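Local coordinates for intimin (Escherichia coli, PDB 1F00), which mediates bacterial cell adhesion, its C-terminal fragment of immunoglobulin-like and C-type lectin-like domains probably engaging the host-inserted translocated receptor Tir, at residues Phe94-Ile99 with Asp171-Tyr177; Thr117-Gln121 with Pro182-Pro188; Leu120-Gln124 with Ala227-Tyr233; Asn142-Ala146 with Leu157-Thr163. All blocks are in the same frame, centred on the assembly; numbering follows the deposited sequence.

Contact 1: residues Phe94-Ile99 with Asp171-Tyr177; sequences FTTLTI and DNQTATY
The side-chain amide of Gln-173 reaches across to 94-99 and uses both its nitrogen and its oxygen. Gln-173 NE2 gives one hydrogen to Thr-95 O at 3.0 Å and the other to the syn lone pair of Asp-171 OD1 at 2.9 Å, both acceptors lying close to the amide plane. Gln-173 OE1 accepts the N-H of Leu-97, Leu-97 N lying 2.9 Å away; that donor stands 44° above the carbonyl plane, so the bond misses the lone pairs. Three bonds fix the rotation of the amide and identify which end is nitrogen. The Phe-94 ring is met obliquely by Asp-171, with Asp-171 CB 3.5 Å from Phe-94 CD2. Ring and carboxylate planes are 60° apart. Asp-171 OD2 turns elsewhere, to Ser-169 OG and Asn-133 N. These bonds tie the linker leaving strand 91-94 of the first immunoglobulin-like domain to the edge of the next, where Asn-172 and Gln-173 face Ser-169 in a G1 beta bulge that opens strand 173-179. The segments run in nearly the same direction, yet their bonding is through side chains and water: water 1 donates to both Leu-97 O and Thr-174 O. Farther along, Ala-175 CB meets Leu-97 CG at 3.9 Å and Ile-99 CG1 at 4.0 Å. With its CD1 extended away from CA (chi2 175°), Ile-99 reaches along the strand, Ile-99 CD1 lying 4.0 Å from Tyr-177 CB.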
loop_
_atom_site.group_PDB
_atom_site.type_symbol
_atom_site.label_atom_id
_atom_site.label_comp_id
_atom_site.label_asym_id
_atom_site.label_seq_id
_atom_site.Cartn_x
_atom_site.Cartn_y
_atom_site.Cartn_z
ATOM N N PHE A 94 15.300 -10.621 -5.557
ATOM C CA PHE A 94 14.824 -9.586 -4.654
ATOM C C PHE A 94 13.856 -10.145 -3.625
ATOM O O PHE A 94 13.116 -11.095 -3.893
ATOM C CB PHE A 94 14.147 -8.462 -5.452
ATOM C CG PHE A 94 15.098 -7.664 -6.309
ATOM C CD1 PHE A 94 15.954 -6.731 -5.736
ATOM C CD2 PHE A 94 15.143 -7.853 -7.688
ATOM C CE1 PHE A 94 16.843 -5.995 -6.523
ATOM C CE2 PHE A 94 16.025 -7.127 -8.486
ATOM C CZ PHE A 94 16.880 -6.192 -7.901
ATOM N N THR A 95 13.882 -9.556 -2.435
ATOM C CA THR A 95 12.997 -9.967 -1.357
ATOM C C THR A 95 11.549 -9.817 -1.819
ATOM O O THR A 95 11.257 -9.032 -2.719
ATOM C CB THR A 95 13.214 -9.087 -0.111
ATOM O OG1 THR A 95 14.472 -9.422 0.493
ATOM C CG2 THR A 95 12.096 -9.282 0.894
ATOM N N THR A 96 10.658 -10.584 -1.200
ATOM C CA THR A 96 9.231 -10.542 -1.507
ATOM C C THR A 96 8.664 -9.148 -1.230
ATOM O O THR A 96 8.872 -8.595 -0.149
ATOM C CB THR A 96 8.455 -11.536 -0.627
ATOM O OG1 THR A 96 8.996 -12.849 -0.798
ATOM C CG2 THR A 96 6.978 -11.541 -1.003
ATOM N N LEU A 97 7.960 -8.582 -2.207
ATOM C CA LEU A 97 7.351 -7.270 -2.039
ATOM C C LEU A 97 6.201 -7.440 -1.050
ATOM O O LEU A 97 5.372 -8.341 -1.190
ATOM C CB LEU A 97 6.824 -6.742 -3.378
ATOM C CG LEU A 97 6.299 -5.301 -3.365
ATOM C CD1 LEU A 97 7.384 -4.355 -2.844
ATOM C CD2 LEU A 97 5.865 -4.905 -4.770
ATOM N N THR A 98 6.152 -6.560 -0.059
ATOM C CA THR A 98 5.138 -6.640 0.979
ATOM C C THR A 98 4.676 -5.267 1.454
ATOM O O THR A 98 5.437 -4.301 1.432
ATOM C CB THR A 98 5.707 -7.393 2.211
ATOM O OG1 THR A 98 6.062 -8.731 1.831
ATOM C CG2 THR A 98 4.692 -7.438 3.337
ATOM N N ILE A 99 3.419 -5.189 1.878
ATOM C CA ILE A 99 2.892 -3.950 2.425
ATOM C C ILE A 99 2.768 -4.189 3.929
ATOM O O ILE A 99 2.097 -5.132 4.367
ATOM C CB ILE A 99 1.512 -3.589 1.833
ATOM C CG1 ILE A 99 1.675 -3.174 0.369
ATOM C CG2 ILE A 99 0.881 -2.444 2.635
ATOM C CD1 ILE A 99 0.359 -2.916 -0.361
ATOM N N ASP A 171 11.179 -4.332 -10.206
ATOM C CA ASP A 171 11.809 -5.616 -10.500
ATOM C C ASP A 171 10.674 -6.559 -10.886
ATOM O O ASP A 171 10.871 -7.762 -11.059
ATOM C CB ASP A 171 12.562 -6.172 -9.286
ATOM C CG ASP A 171 11.672 -6.342 -8.079
ATOM O OD1 ASP A 171 11.527 -7.484 -7.588
ATOM O OD2 ASP A 171 11.118 -5.325 -7.625
ATOM N N ASN A 172 9.479 -5.982 -11.003
ATOM C CA ASN A 172 8.273 -6.703 -11.400
ATOM C C ASN A 172 7.603 -7.576 -10.340
ATOM O O ASN A 172 7.572 -8.803 -10.450
ATOM C CB ASN A 172 8.559 -7.543 -12.647
ATOM C CG ASN A 172 7.338 -8.272 -13.145
ATOM O OD1 ASN A 172 6.313 -7.655 -13.437
ATOM N ND2 ASN A 172 7.436 -9.598 -13.247
ATOM N N GLN A 173 7.072 -6.930 -9.310
ATOM C CA GLN A 173 6.347 -7.619 -8.247
ATOM C C GLN A 173 5.146 -6.751 -7.902
ATOM O O GLN A 173 5.124 -5.554 -8.213
ATOM C CB GLN A 173 7.201 -7.797 -6.985
ATOM C CG GLN A 173 8.259 -8.882 -7.063
ATOM C CD GLN A 173 8.848 -9.185 -5.697
ATOM O OE1 GLN A 173 8.184 -9.767 -4.839
ATOM N NE2 GLN A 173 10.095 -8.776 -5.482
ATOM N N THR A 174 4.157 -7.357 -7.256
ATOM C CA THR A 174 2.954 -6.647 -6.853
ATOM C C THR A 174 2.496 -7.118 -5.472
ATOM O O THR A 174 2.478 -8.321 -5.192
ATOM C CB THR A 174 1.787 -6.901 -7.843
ATOM O OG1 THR A 174 2.146 -6.447 -9.154
ATOM C CG2 THR A 174 0.527 -6.177 -7.371
ATOM N N ALA A 175 2.137 -6.166 -4.616
ATOM C CA ALA A 175 1.627 -6.470 -3.280
ATOM C C ALA A 175 0.378 -5.612 -3.145
ATOM O O ALA A 175 0.341 -4.497 -3.655
ATOM C CB ALA A 175 2.640 -6.100 -2.208
ATOM N N THR A 176 -0.642 -6.118 -2.460
ATOM C CA THR A 176 -1.882 -5.363 -2.325
ATOM C C THR A 176 -2.501 -5.404 -0.935
ATOM O O THR A 176 -2.402 -6.405 -0.215
ATOM C CB THR A 176 -2.947 -5.870 -3.310
ATOM O OG1 THR A 176 -3.316 -7.207 -2.956
ATOM C CG2 THR A 176 -2.411 -5.869 -4.721
ATOM N N TYR A 177 -3.142 -4.297 -0.581
ATOM C CA TYR A 177 -3.819 -4.142 0.700
ATOM C C TYR A 177 -5.276 -3.782 0.427
ATOM O O TYR A 177 -5.560 -2.877 -0.358
ATOM C CB TYR A 177 -3.160 -3.028 1.516
ATOM C CG TYR A 177 -3.971 -2.618 2.724
ATOM C CD1 TYR A 177 -4.801 -1.504 2.681
ATOM C CD2 TYR A 177 -3.945 -3.375 3.897
ATOM C CE1 TYR A 177 -5.589 -1.150 3.769
ATOM C CE2 TYR A 177 -4.737 -3.031 4.993
ATOM C CZ TYR A 177 -5.554 -1.920 4.919
ATOM O OH TYR A 177 -6.355 -1.576 5.985
HETATM O O HOH W 1 4.035 -9.879 -3.371
#

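Contact 2: residues Thr117-Gln121 with Pro182-Pro188; sequences TVWLQ and PNSLIVP
A parallel strand pairing links the second immunoglobulin-like domain to the lectin-like domain: strand 118-120, from the connection between strands 112-113 and 124-130, lies beside strand 184-188 in a mixed sheet completed by strand 276-281. The strand axes come within 4.7 Å at a crossing angle of -20°, and Val-118, Trp-119 and Leu-120 pair with Ser-184, Leu-185 and Ile-186. Trp-119 is bonded through both backbone polar atoms: Trp-119 N donates to Ser-184 O at 2.9 Å, almost straight at the hydrogen (177°), and Trp-119 O accepts from Ile-186 N at 2.8 Å. Gln-121 N to Ile-186 O continues the ladder, while Asn-183 N to Thr-117 O closes its start. With Trp-119 CG anti to the carbonyl carbon, one indole face comes against Pro-182, whose CB is 3.5 Å from the centroid of the five-membered ring and 12° off the normal, a CH-pi contact. The pyrrolidine continues across the six-membered ring, Pro-182 CD lying 3.5 Å from Trp-119 CH2. Leu-185 CD1 comes to the indole edge, and Trp-119 NE1 donates to Pro-116 O. On the other sheet face, Leu-120 CD1 touches Pro-188 CG at 4.1 Å, and helix 214-224 packs there through Val-220 and Trp-224. Directional backbone bonds combined with a proline resting its CB-CG-CD edge on a buried indole imply two domains probably held in a fixed relative orientation.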
loop_
_atom_site.group_PDB
_atom_site.type_symbol
_atom_site.label_atom_id
_atom_site.label_comp_id
_atom_site.label_asym_id
_atom_site.label_seq_id
_atom_site.Cartn_x
_atom_site.Cartn_y
_atom_site.Cartn_z
ATOM N N THR A 117 -11.862 2.124 11.469
ATOM C CA THR A 117 -13.137 1.752 10.863
ATOM C C THR A 117 -14.106 2.929 10.896
ATOM O O THR A 117 -15.268 2.806 10.505
ATOM C CB THR A 117 -13.777 0.562 11.582
ATOM O OG1 THR A 117 -13.953 0.881 12.965
ATOM C CG2 THR A 117 -12.894 -0.671 11.447
ATOM N N VAL A 118 -13.614 4.062 11.396
ATOM C CA VAL A 118 -14.373 5.312 11.449
ATOM C C VAL A 118 -13.469 6.276 10.693
ATOM O O VAL A 118 -12.324 6.506 11.087
ATOM C CB VAL A 118 -14.576 5.806 12.896
ATOM C CG1 VAL A 118 -15.367 7.103 12.898
ATOM C CG2 VAL A 118 -15.312 4.749 13.697
ATOM N N TRP A 119 -13.964 6.828 9.594
ATOM C CA TRP A 119 -13.128 7.704 8.782
ATOM C C TRP A 119 -13.476 9.172 8.752
ATOM O O TRP A 119 -14.601 9.545 8.423
ATOM C CB TRP A 119 -13.129 7.271 7.314
ATOM C CG TRP A 119 -12.706 5.883 6.991
ATOM C CD1 TRP A 119 -12.156 4.957 7.828
ATOM C CD2 TRP A 119 -12.787 5.267 5.702
ATOM N NE1 TRP A 119 -11.888 3.794 7.136
ATOM C CE2 TRP A 119 -12.268 3.959 5.828
ATOM C CE3 TRP A 119 -13.249 5.697 4.451
ATOM C CZ2 TRP A 119 -12.201 3.073 4.747
ATOM C CZ3 TRP A 119 -13.181 4.816 3.374
ATOM C CH2 TRP A 119 -12.661 3.517 3.533
ATOM N N LEU A 120 -12.501 10.008 9.080
ATOM C CA LEU A 120 -12.702 11.438 8.956
ATOM C C LEU A 120 -12.579 11.544 7.432
ATOM O O LEU A 120 -11.599 11.057 6.864
ATOM C CB LEU A 120 -11.550 12.199 9.618
ATOM C CG LEU A 120 -11.487 13.706 9.363
ATOM C CD1 LEU A 120 -12.748 14.376 9.899
ATOM C CD2 LEU A 120 -10.247 14.283 10.046
ATOM N N GLN A 121 -13.554 12.136 6.753
ATOM C CA GLN A 121 -13.433 12.233 5.299
ATOM C C GLN A 121 -12.175 13.002 4.918
ATOM O O GLN A 121 -11.895 14.068 5.471
ATOM C CB GLN A 121 -14.649 12.919 4.667
ATOM C CG GLN A 121 -14.659 12.752 3.148
ATOM C CD GLN A 121 -15.843 13.416 2.456
ATOM O OE1 GLN A 121 -16.356 12.898 1.470
ATOM N NE2 GLN A 121 -16.264 14.568 2.959
ATOM N N PRO A 182 -15.809 1.070 5.878
ATOM C CA PRO A 182 -15.891 1.678 7.211
ATOM C C PRO A 182 -17.303 1.675 7.770
ATOM O O PRO A 182 -18.273 1.618 7.016
ATOM C CB PRO A 182 -15.380 3.091 6.971
ATOM C CG PRO A 182 -15.903 3.390 5.593
ATOM C CD PRO A 182 -15.608 2.097 4.839
ATOM N N ASN A 183 -17.409 1.740 9.092
ATOM C CA ASN A 183 -18.702 1.772 9.759
ATOM C C ASN A 183 -19.307 3.168 9.647
ATOM O O ASN A 183 -20.518 3.311 9.488
ATOM C CB ASN A 183 -18.546 1.400 11.236
ATOM C CG ASN A 183 -18.288 -0.084 11.443
ATOM O OD1 ASN A 183 -17.390 -0.473 12.191
ATOM N ND2 ASN A 183 -19.085 -0.919 10.786
ATOM N N SER A 184 -18.458 4.191 9.721
ATOM C CA SER A 184 -18.916 5.581 9.641
ATOM C C SER A 184 -17.963 6.505 8.889
ATOM O O SER A 184 -16.752 6.295 8.894
ATOM C CB SER A 184 -19.107 6.155 11.048
ATOM O OG SER A 184 -20.125 5.468 11.744
ATOM N N LEU A 185 -18.529 7.536 8.265
ATOM C CA LEU A 185 -17.758 8.544 7.543
ATOM C C LEU A 185 -18.139 9.894 8.159
ATOM O O LEU A 185 -19.321 10.211 8.284
ATOM C CB LEU A 185 -18.108 8.544 6.054
ATOM C CG LEU A 185 -17.345 9.556 5.196
ATOM C CD1 LEU A 185 -15.875 9.166 5.116
ATOM C CD2 LEU A 185 -17.950 9.605 3.795
ATOM N N ILE A 186 -17.131 10.682 8.527
ATOM C CA ILE A 186 -17.336 11.983 9.164
ATOM C C ILE A 186 -17.127 13.100 8.147
ATOM O O ILE A 186 -16.038 13.254 7.598
ATOM C CB ILE A 186 -16.347 12.156 10.346
ATOM C CG1 ILE A 186 -16.362 10.898 11.225
ATOM C CG2 ILE A 186 -16.715 13.380 11.162
ATOM C CD1 ILE A 186 -17.740 10.547 11.781
ATOM N N VAL A 187 -18.166 13.892 7.904
ATOM C CA VAL A 187 -18.080 14.951 6.906
ATOM C C VAL A 187 -18.317 16.370 7.423
ATOM O O VAL A 187 -19.456 16.819 7.510
ATOM C CB VAL A 187 -19.077 14.675 5.757
ATOM C CG1 VAL A 187 -18.996 15.776 4.706
ATOM C CG2 VAL A 187 -18.790 13.305 5.137
ATOM N N PRO A 188 -17.239 17.089 7.777
ATOM C CA PRO A 188 -17.370 18.465 8.273
ATOM C C PRO A 188 -17.624 19.399 7.085
ATOM O O PRO A 188 -16.961 19.285 6.050
ATOM C CB PRO A 188 -16.005 18.750 8.909
ATOM C CG PRO A 188 -15.425 17.389 9.176
ATOM C CD PRO A 188 -15.867 16.597 7.973
#

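Contact 3: residues Leu120-Gln124 with Ala227-Tyr233; sequences LQYGQ and ANKYEYY
Leu-120 to Gly-123 forms a type II beta turn closed by Gly-123 N to Leu-120 O, with Tyr-122 at its third position in a left-handed backbone conformation. Facing it, residues 227-233 wind through two short 3-10 segments, at 227-229 and 231-232. The turn presents Gln-121 O to Tyr-233, and Tyr-233 OH donates to Gln-121 O at 2.6 Å; the acceptor lies near the plane at the ring edge, while the donor is tilted 25° from the carbonyl plane. Tyr-122 CD1 stands 3.3 Å above the centre of the Tyr-232 ring, their planes meeting at 44°, neither stacked nor perpendicular. Tyr-232 reaches this place with CG anti to its nitrogen (chi1 -174°), and its own CD2 in turn rests over the Tyr-233 ring. The contact thus sets Tyr-230, Tyr-232 and Tyr-233 of the lectin-like domain, which follow helix 214-224, against the turn leading into strand 124-130 of the immunoglobulin-like domain. Gly-123 CA lies over one face of Tyr-230, 4.3 Å from the ring centroid, and Leu-120 CD2 packs against Ala-227 CB at 3.8 Å. The Tyr-230 hydroxyl bonds with Trp-224 O and Gly-108 N. Water 2 donates to Tyr-122 O and accepts from Tyr-232 N, bridging the two backbones. The Gln-124 and Tyr-230 side chains run antiparallel alongside each other, which brings Gln-124 OE1 to Glu-231 N for a weak bond at 3.5 Å, while Gln-124 NE2 bonds to Thr-156 OG1.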
loop_
_atom_site.group_PDB
_atom_site.type_symbol
_atom_site.label_atom_id
_atom_site.label_comp_id
_atom_site.label_asym_id
_atom_site.label_seq_id
_atom_site.Cartn_x
_atom_site.Cartn_y
_atom_site.Cartn_z
ATOM N N LEU A 120 -12.501 10.008 9.080
ATOM C CA LEU A 120 -12.702 11.438 8.956
ATOM C C LEU A 120 -12.579 11.544 7.432
ATOM O O LEU A 120 -11.599 11.057 6.864
ATOM C CB LEU A 120 -11.550 12.199 9.618
ATOM C CG LEU A 120 -11.487 13.706 9.363
ATOM C CD1 LEU A 120 -12.748 14.376 9.899
ATOM C CD2 LEU A 120 -10.247 14.283 10.046
ATOM N N GLN A 121 -13.554 12.136 6.753
ATOM C CA GLN A 121 -13.433 12.233 5.299
ATOM C C GLN A 121 -12.175 13.002 4.918
ATOM O O GLN A 121 -11.895 14.068 5.471
ATOM C CB GLN A 121 -14.649 12.919 4.667
ATOM C CG GLN A 121 -14.659 12.752 3.148
ATOM C CD GLN A 121 -15.843 13.416 2.456
ATOM O OE1 GLN A 121 -16.356 12.898 1.470
ATOM N NE2 GLN A 121 -16.264 14.568 2.959
ATOM N N TYR A 122 -11.421 12.450 3.973
ATOM C CA TYR A 122 -10.183 13.054 3.500
ATOM C C TYR A 122 -9.060 12.927 4.518
ATOM O O TYR A 122 -8.054 13.626 4.443
ATOM C CB TYR A 122 -10.423 14.517 3.105
ATOM C CG TYR A 122 -11.468 14.629 2.014
ATOM C CD1 TYR A 122 -12.510 15.550 2.104
ATOM C CD2 TYR A 122 -11.450 13.760 0.921
ATOM C CE1 TYR A 122 -13.518 15.596 1.136
ATOM C CE2 TYR A 122 -12.447 13.796 -0.051
ATOM C CZ TYR A 122 -13.478 14.713 0.062
ATOM O OH TYR A 122 -14.468 14.747 -0.892
ATOM N N GLY A 123 -9.251 12.030 5.481
ATOM C CA GLY A 123 -8.210 11.769 6.452
ATOM C C GLY A 123 -7.143 11.071 5.624
ATOM O O GLY A 123 -7.457 10.513 4.566
ATOM N N GLN A 124 -5.894 11.094 6.077
ATOM C CA GLN A 124 -4.819 10.471 5.316
ATOM C C GLN A 124 -3.936 9.522 6.125
ATOM O O GLN A 124 -3.638 9.774 7.291
ATOM C CB GLN A 124 -3.958 11.565 4.682
ATOM C CG GLN A 124 -4.730 12.444 3.712
ATOM C CD GLN A 124 -3.957 13.675 3.298
ATOM O OE1 GLN A 124 -3.593 14.503 4.136
ATOM N NE2 GLN A 124 -3.707 13.809 2.002
ATOM N N ALA A 227 -7.944 17.474 13.113
ATOM C CA ALA A 227 -8.308 17.446 11.699
ATOM C C ALA A 227 -7.484 18.334 10.775
ATOM O O ALA A 227 -7.255 17.974 9.619
ATOM C CB ALA A 227 -9.787 17.789 11.533
ATOM N N ASN A 228 -7.041 19.488 11.266
ATOM C CA ASN A 228 -6.285 20.398 10.414
ATOM C C ASN A 228 -4.860 19.957 10.110
ATOM O O ASN A 228 -4.063 20.728 9.579
ATOM C CB ASN A 228 -6.299 21.821 10.987
ATOM C CG ASN A 228 -5.641 21.921 12.346
ATOM O OD1 ASN A 228 -5.422 23.019 12.849
ATOM N ND2 ASN A 228 -5.327 20.784 12.947
ATOM N N LYS A 229 -4.543 18.711 10.451
ATOM C CA LYS A 229 -3.230 18.152 10.161
ATOM C C LYS A 229 -3.328 17.562 8.760
ATOM O O LYS A 229 -2.320 17.246 8.128
ATOM C CB LYS A 229 -2.875 17.053 11.162
ATOM C CG LYS A 229 -2.397 17.580 12.499
ATOM C CD LYS A 229 -1.059 18.282 12.356
ATOM C CE LYS A 229 -0.583 18.806 13.701
ATOM N NZ LYS A 229 -0.617 17.732 14.735
ATOM N N TYR A 230 -4.563 17.418 8.287
ATOM C CA TYR A 230 -4.821 16.874 6.966
ATOM C C TYR A 230 -5.019 17.996 5.953
ATOM O O TYR A 230 -5.707 18.980 6.219
ATOM C CB TYR A 230 -6.035 15.941 7.015
ATOM C CG TYR A 230 -5.821 14.827 8.015
ATOM C CD1 TYR A 230 -6.312 14.926 9.316
ATOM C CD2 TYR A 230 -5.012 13.737 7.698
ATOM C CE1 TYR A 230 -5.989 13.970 10.282
ATOM C CE2 TYR A 230 -4.684 12.780 8.653
ATOM C CZ TYR A 230 -5.171 12.905 9.943
ATOM O OH TYR A 230 -4.799 11.985 10.893
ATOM N N GLU A 231 -4.379 17.830 4.799
ATOM C CA GLU A 231 -4.407 18.797 3.710
ATOM C C GLU A 231 -5.752 19.481 3.500
ATOM O O GLU A 231 -5.831 20.708 3.424
ATOM C CB GLU A 231 -3.982 18.096 2.413
ATOM C CG GLU A 231 -3.863 18.988 1.195
ATOM C CD GLU A 231 -2.868 20.117 1.395
ATOM O OE1 GLU A 231 -1.842 19.895 2.077
ATOM O OE2 GLU A 231 -3.108 21.222 0.858
ATOM N N TYR A 232 -6.808 18.683 3.416
ATOM C CA TYR A 232 -8.145 19.205 3.180
ATOM C C TYR A 232 -8.643 20.241 4.190
ATOM O O TYR A 232 -9.349 21.170 3.817
ATOM C CB TYR A 232 -9.146 18.051 3.121
ATOM C CG TYR A 232 -10.544 18.469 2.731
ATOM C CD1 TYR A 232 -10.886 18.686 1.397
ATOM C CD2 TYR A 232 -11.537 18.622 3.696
ATOM C CE1 TYR A 232 -12.196 19.034 1.034
ATOM C CE2 TYR A 232 -12.843 18.973 3.346
ATOM C CZ TYR A 232 -13.164 19.173 2.019
ATOM O OH TYR A 232 -14.460 19.477 1.680
ATOM N N TYR A 233 -8.292 20.076 5.462
ATOM C CA TYR A 233 -8.754 21.005 6.498
ATOM C C TYR A 233 -7.649 21.916 7.041
ATOM O O TYR A 233 -7.834 22.576 8.066
ATOM C CB TYR A 233 -9.357 20.231 7.683
ATOM C CG TYR A 233 -10.367 19.162 7.313
ATOM C CD1 TYR A 233 -9.965 17.851 7.057
ATOM C CD2 TYR A 233 -11.729 19.460 7.235
ATOM C CE1 TYR A 233 -10.897 16.855 6.733
ATOM C CE2 TYR A 233 -12.670 18.478 6.910
ATOM C CZ TYR A 233 -12.245 17.177 6.661
ATOM O OH TYR A 233 -13.170 16.209 6.333
HETATM O O HOH W 2 -6.725 15.801 3.163
#

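Contact 4: residues Asn142-Ala146 with Leu157-Thr163; sequences NPAIA and LKEKGTT
Ile-145 packs into the 157-163 loop while its carbonyl is gripped from the same segment: Ile-145 O accepts from Lys-158 N at 2.8 Å and from Glu-159 N at 3.0 Å. Ile-145 CG2 approaches Glu-159 O to 3.4 Å and Thr-163 CG2 to 4.0 Å, and Ile-145 CD1 lies 3.6 Å from Lys-160 O. Glycine at 161 leaves room for the CD1 methyl; Gly-161 O is buried without a polar partner in the model. Ala-146 CB meets Leu-157 CD2 across an antiparallel non-hydrogen-bonded pair. The solvent side is held more sparsely. There Lys-158, bent at chi3 (82°), folds back so that Lys-158 NZ donates a hydrogen bond to Pro-143 O at 2.9 Å, and water 3 joins Asn-142 ND2 to Thr-162 O. Asn-142 OD1 accepts from Ala-144 N in an Asx turn that shapes the outer loop. The contact ties the loop between strands 136-140 and 146-148 to the one between strands 154-157 and 163-169, at an end of the immunoglobulin-like domain. Within that domain Ala-146 and Thr-163 touch Ile-179 of strand 173-179, while Glu-159 and Lys-160 reach Leu-185 of the lectin-like domain's strand 184-190.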
loop_
_atom_site.group_PDB
_atom_site.type_symbol
_atom_site.label_atom_id
_atom_site.label_comp_id
_atom_site.label_asym_id
_atom_site.label_seq_id
_atom_site.Cartn_x
_atom_site.Cartn_y
_atom_site.Cartn_z
ATOM N N ASN A 142 -10.015 1.856 -6.936
ATOM C CA ASN A 142 -11.157 2.764 -7.010
ATOM C C ASN A 142 -10.881 4.070 -6.268
ATOM O O ASN A 142 -11.194 4.195 -5.087
ATOM C CB ASN A 142 -12.408 2.107 -6.420
ATOM C CG ASN A 142 -13.665 2.926 -6.669
ATOM O OD1 ASN A 142 -13.592 4.084 -7.089
ATOM N ND2 ASN A 142 -14.826 2.331 -6.406
ATOM N N PRO A 143 -10.291 5.058 -6.958
ATOM C CA PRO A 143 -9.962 6.367 -6.384
ATOM C C PRO A 143 -11.152 7.135 -5.809
ATOM O O PRO A 143 -10.968 8.124 -5.109
ATOM C CB PRO A 143 -9.313 7.102 -7.557
ATOM C CG PRO A 143 -8.663 5.996 -8.318
ATOM C CD PRO A 143 -9.743 4.940 -8.322
ATOM N N ALA A 144 -12.370 6.688 -6.110
ATOM C CA ALA A 144 -13.565 7.355 -5.594
ATOM C C ALA A 144 -13.722 7.020 -4.115
ATOM O O ALA A 144 -14.218 7.827 -3.328
ATOM C CB ALA A 144 -14.808 6.900 -6.366
ATOM N N ILE A 145 -13.299 5.817 -3.752
ATOM C CA ILE A 145 -13.372 5.356 -2.371
ATOM C C ILE A 145 -12.159 5.888 -1.627
ATOM O O ILE A 145 -12.281 6.513 -0.579
ATOM C CB ILE A 145 -13.369 3.814 -2.307
ATOM C CG1 ILE A 145 -14.626 3.267 -2.991
ATOM C CG2 ILE A 145 -13.260 3.343 -0.864
ATOM C CD1 ILE A 145 -15.924 3.781 -2.407
ATOM N N ALA A 146 -10.985 5.636 -2.192
ATOM C CA ALA A 146 -9.740 6.091 -1.598
ATOM C C ALA A 146 -8.710 6.264 -2.702
ATOM O O ALA A 146 -8.595 5.416 -3.590
ATOM C CB ALA A 146 -9.246 5.073 -0.567
ATOM N N LEU A 157 -8.621 8.838 2.282
ATOM C CA LEU A 157 -9.926 8.184 2.337
ATOM C C LEU A 157 -11.009 9.172 1.907
ATOM O O LEU A 157 -11.084 10.281 2.432
ATOM C CB LEU A 157 -10.180 7.681 3.758
ATOM C CG LEU A 157 -9.100 6.708 4.248
ATOM C CD1 LEU A 157 -9.366 6.331 5.685
ATOM C CD2 LEU A 157 -9.078 5.460 3.362
ATOM N N LYS A 158 -11.861 8.767 0.969
ATOM C CA LYS A 158 -12.885 9.671 0.456
ATOM C C LYS A 158 -14.349 9.287 0.672
ATOM O O LYS A 158 -15.143 10.111 1.130
ATOM C CB LYS A 158 -12.628 9.900 -1.030
ATOM C CG LYS A 158 -11.195 10.320 -1.304
ATOM C CD LYS A 158 -10.788 10.095 -2.742
ATOM C CE LYS A 158 -11.247 11.200 -3.659
ATOM N NZ LYS A 158 -10.709 10.977 -5.044
ATOM N N GLU A 159 -14.716 8.051 0.341
ATOM C CA GLU A 159 -16.105 7.621 0.502
ATOM C C GLU A 159 -16.211 6.209 1.072
ATOM O O GLU A 159 -15.303 5.390 0.919
ATOM C CB GLU A 159 -16.829 7.667 -0.847
ATOM C CG GLU A 159 -16.862 9.037 -1.532
ATOM C CD GLU A 159 -17.782 10.039 -0.843
ATOM O OE1 GLU A 159 -18.624 9.625 -0.017
ATOM O OE2 GLU A 159 -17.672 11.246 -1.146
ATOM N N LYS A 160 -17.338 5.924 1.713
ATOM C CA LYS A 160 -17.560 4.612 2.295
ATOM C C LYS A 160 -17.601 3.532 1.220
ATOM O O LYS A 160 -18.375 3.605 0.267
ATOM C CB LYS A 160 -18.858 4.601 3.095
ATOM C CG LYS A 160 -18.865 5.579 4.257
ATOM C CD LYS A 160 -20.172 5.516 5.040
ATOM C CE LYS A 160 -20.368 4.170 5.713
ATOM N NZ LYS A 160 -21.654 4.128 6.469
ATOM N N GLY A 161 -16.757 2.526 1.386
ATOM C CA GLY A 161 -16.709 1.441 0.430
ATOM C C GLY A 161 -15.449 0.639 0.645
ATOM O O GLY A 161 -14.654 0.947 1.530
ATOM N N THR A 162 -15.270 -0.395 -0.167
ATOM C CA THR A 162 -14.100 -1.239 -0.063
ATOM C C THR A 162 -13.372 -1.263 -1.402
ATOM O O THR A 162 -13.990 -1.353 -2.464
ATOM C CB THR A 162 -14.487 -2.679 0.353
ATOM O OG1 THR A 162 -13.321 -3.508 0.362
ATOM C CG2 THR A 162 -15.514 -3.259 -0.608
ATOM N N THR A 163 -12.053 -1.140 -1.348
ATOM C CA THR A 163 -11.254 -1.166 -2.557
ATOM C C THR A 163 -9.884 -1.701 -2.172
ATOM O O THR A 163 -9.664 -2.096 -1.024
ATOM C CB THR A 163 -11.140 0.253 -3.187
ATOM O OG1 THR A 163 -10.569 0.148 -4.499
ATOM C CG2 THR A 163 -10.263 1.167 -2.324
HETATM O O HOH W 3 -14.398 -0.530 -4.995
#

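How the contacts relate
Contacts 2 and 3 are the more buried and lie on the seam between the second immunoglobulin-like and lectin-like domains, their centres about 11 Å apart. They share Leu-120 and Gln-121, but contact 2 relies on a backbone ladder, contact 3 on tyrosine rings and one short hydroxyl bond. Contact 4, partly buried, touches both: Tyr-122 N and Gly-123 O probably bond to Leu-157, and Glu-159 O packs against the Trp-119 indole. Contact 1, also partly buried, touches none of the others, its centre about 29 Å from that of contact 2, and serves the other domain junction through a side-chain amide. Strand 173-179 leads from it along the chain to strand 184-190 of contact 2.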